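Ribosomal protein L11 methyltransferase (Lactobacillus delbrueckii subsp. bulgaricus ATCC BAA-365, PDB 3GRZ) probably trimethylates lysine side chains of ribosomal protein L11 with S-adenosyl-L-methionine as methyl donor, through the C-terminal methyltransferase part that forms this chain. Local coordinates at residues 163-168 and 189-194. Sequence-based numbering, arbitrary orientation. Where two conformers were deposited one is given.
Sequences LQLPKI and IGLAIS
Leu165 reaches from the first turn of helix 165-174 to two side chains of strand 188-195, Ile189 and Leu191. Its CB points at the strand. CG stands anti to the backbone N (chi1 -176°), which carries the branch onward to the strand, and there the two methyls part. CD2 meets CD1 of Ile189 at 4.1 Å. CD1 rests against two adjacent methyls of the strand, CG2 of Ile189 and CD2 of Leu191, each 4.1 Å from it. The side chains of Leu165 and Ile189 run about at right angles, whereas Leu165 meets Leu191 on a slant.

One turn further along the helix, Ile168 adds a second point of contact. Its CG2 touches CD1 of Leu191 at 3.9 Å. The two methyls of Leu191 are thus shared, CD2 going to Leu165 and CD1 to Ile168. Ile189 and Leu191 are two residues apart and show the same strand face to the helix. No hydrogen bond joins the two segments. The contact is wholly apolar, and all four side chains are buried.

The backbone of strand 188-195 is bonded to strand 153-161 on one edge and to strand 177-185 on the other. Helix 165-174 lies over one face of this seven-stranded sheet, whose 3-2-1-4-5-7-6 order is that of the Rossmann-like class I methyltransferases. Leu165 also touches Lys182 of strand 177-185, and Ile168 leans on Ala135 and Leu139 of the neighbouring helix 135-145.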
loop_
_atom_site.group_PDB
_atom_site.type_symbol
_atom_site.label_atom_id
_atom_site.label_comp_id
_atom_site.label_asym_id
_atom_site.label_seq_id
_atom_site.Cartn_x
_atom_site.Cartn_y
_atom_site.Cartn_z
ATOM N N LEU B 163 -0.347 3.873 21.237
ATOM C CA LEU B 163 0.219 3.898 22.589
ATOM C C LEU B 163 1.050 2.656 22.902
ATOM O O LEU B 163 1.937 2.700 23.752
ATOM C CB LEU B 163 -0.887 4.070 23.633
ATOM C CG LEU B 163 -1.689 5.378 23.594
ATOM C CD1 LEU B 163 -2.935 5.292 24.482
ATOM C CD2 LEU B 163 -0.835 6.585 23.976
ATOM N N GLN B 164 0.764 1.558 22.200
ATOM C CA GLN B 164 1.479 0.299 22.378
ATOM C C GLN B 164 2.749 0.203 21.533
ATOM O O GLN B 164 3.553 -0.713 21.715
ATOM C CB GLN B 164 0.563 -0.871 22.029
ATOM C CG GLN B 164 -0.741 -0.911 22.809
ATOM C CD GLN B 164 -0.720 -1.916 23.955
ATOM O OE1 GLN B 164 0.300 -2.099 24.639
ATOM N NE2 GLN B 164 -1.858 -2.584 24.166
ATOM N N LEU B 165 2.924 1.136 20.603
ATOM C CA LEU B 165 4.065 1.090 19.676
ATOM C C LEU B 165 5.494 1.068 20.290
ATOM O O LEU B 165 6.307 0.248 19.864
ATOM C CB LEU B 165 3.913 2.139 18.547
ATOM C CG LEU B 165 4.951 2.188 17.415
ATOM C CD1 LEU B 165 5.088 0.848 16.661
ATOM C CD2 LEU B 165 4.632 3.330 16.466
ATOM N N PRO B 166 5.801 1.937 21.290
ATOM C CA PRO B 166 7.099 1.817 21.989
ATOM C C PRO B 166 7.465 0.404 22.483
ATOM O O PRO B 166 8.590 -0.039 22.241
ATOM C CB PRO B 166 6.944 2.783 23.170
ATOM C CG PRO B 166 6.048 3.847 22.643
ATOM C CD PRO B 166 5.038 3.103 21.791
ATOM N N LYS B 167 6.515 -0.284 23.129
ATOM C CA LYS B 167 6.728 -1.650 23.616
ATOM C C LYS B 167 6.996 -2.626 22.473
ATOM O O LYS B 167 7.865 -3.490 22.591
ATOM C CB LYS B 167 5.538 -2.128 24.457
ATOM C CG LYS B 167 5.469 -1.514 25.855
ATOM C CD LYS B 167 4.128 -1.794 26.521
ATOM C CE LYS B 167 4.179 -3.014 27.435
ATOM N NZ LYS B 167 4.709 -2.670 28.785
ATOM N N ILE B 168 6.248 -2.475 21.372
ATOM C CA ILE B 168 6.452 -3.272 20.155
ATOM C C ILE B 168 7.836 -2.980 19.535
ATOM O O ILE B 168 8.605 -3.903 19.235
ATOM C CB ILE B 168 5.314 -3.035 19.106
ATOM C CG1 ILE B 168 3.930 -3.408 19.686
ATOM C CG2 ILE B 168 5.607 -3.793 17.809
ATOM C CD1 ILE B 168 3.710 -4.878 19.913
ATOM N N ILE B 189 -1.730 1.230 13.992
ATOM C CA ILE B 189 -0.414 1.143 13.390
ATOM C C ILE B 189 -0.262 -0.180 12.664
ATOM O O ILE B 189 -0.680 -1.230 13.174
ATOM C CB ILE B 189 0.706 1.238 14.483
ATOM C CG1 ILE B 189 0.512 2.466 15.386
ATOM C CG2 ILE B 189 2.098 1.204 13.873
ATOM C CD1 ILE B 189 0.948 3.765 14.804
ATOM N N GLY B 190 0.340 -0.128 11.476
ATOM C CA GLY B 190 0.799 -1.320 10.766
ATOM C C GLY B 190 2.293 -1.228 10.522
ATOM O O GLY B 190 2.820 -0.145 10.282
ATOM N N LEU B 191 2.983 -2.360 10.584
ATOM C CA LEU B 191 4.435 -2.387 10.373
ATOM C C LEU B 191 4.875 -3.436 9.370
ATOM O O LEU B 191 4.417 -4.580 9.430
ATOM C CB LEU B 191 5.171 -2.675 11.690
ATOM C CG LEU B 191 4.874 -1.836 12.930
ATOM C CD1 LEU B 191 5.552 -2.492 14.138
ATOM C CD2 LEU B 191 5.364 -0.401 12.743
ATOM N N ALA B 192 5.775 -3.041 8.469
ATOM C CA ALA B 192 6.526 -3.982 7.642
ATOM C C ALA B 192 7.898 -4.157 8.292
ATOM O O ALA B 192 8.589 -3.171 8.572
ATOM C CB ALA B 192 6.662 -3.476 6.216
ATOM N N ILE B 193 8.268 -5.412 8.524
ATOM C CA ILE B 193 9.376 -5.794 9.387
ATOM C C ILE B 193 10.300 -6.781 8.659
ATOM O O ILE B 193 9.838 -7.651 7.924
ATOM C CB ILE B 193 8.837 -6.428 10.711
ATOM C CG1 ILE B 193 8.098 -5.383 11.558
ATOM C CG2 ILE B 193 9.949 -7.079 11.553
ATOM C CD1 ILE B 193 7.031 -5.994 12.474
ATOM N N SER B 194 11.608 -6.633 8.852
ATOM C CA SER B 194 12.576 -7.647 8.415
ATOM C C SER B 194 13.680 -7.794 9.463
ATOM O O SER B 194 13.680 -7.066 10.457
ATOM C CB SER B 194 13.156 -7.296 7.038
ATOM O OG SER B 194 13.743 -6.002 7.033
#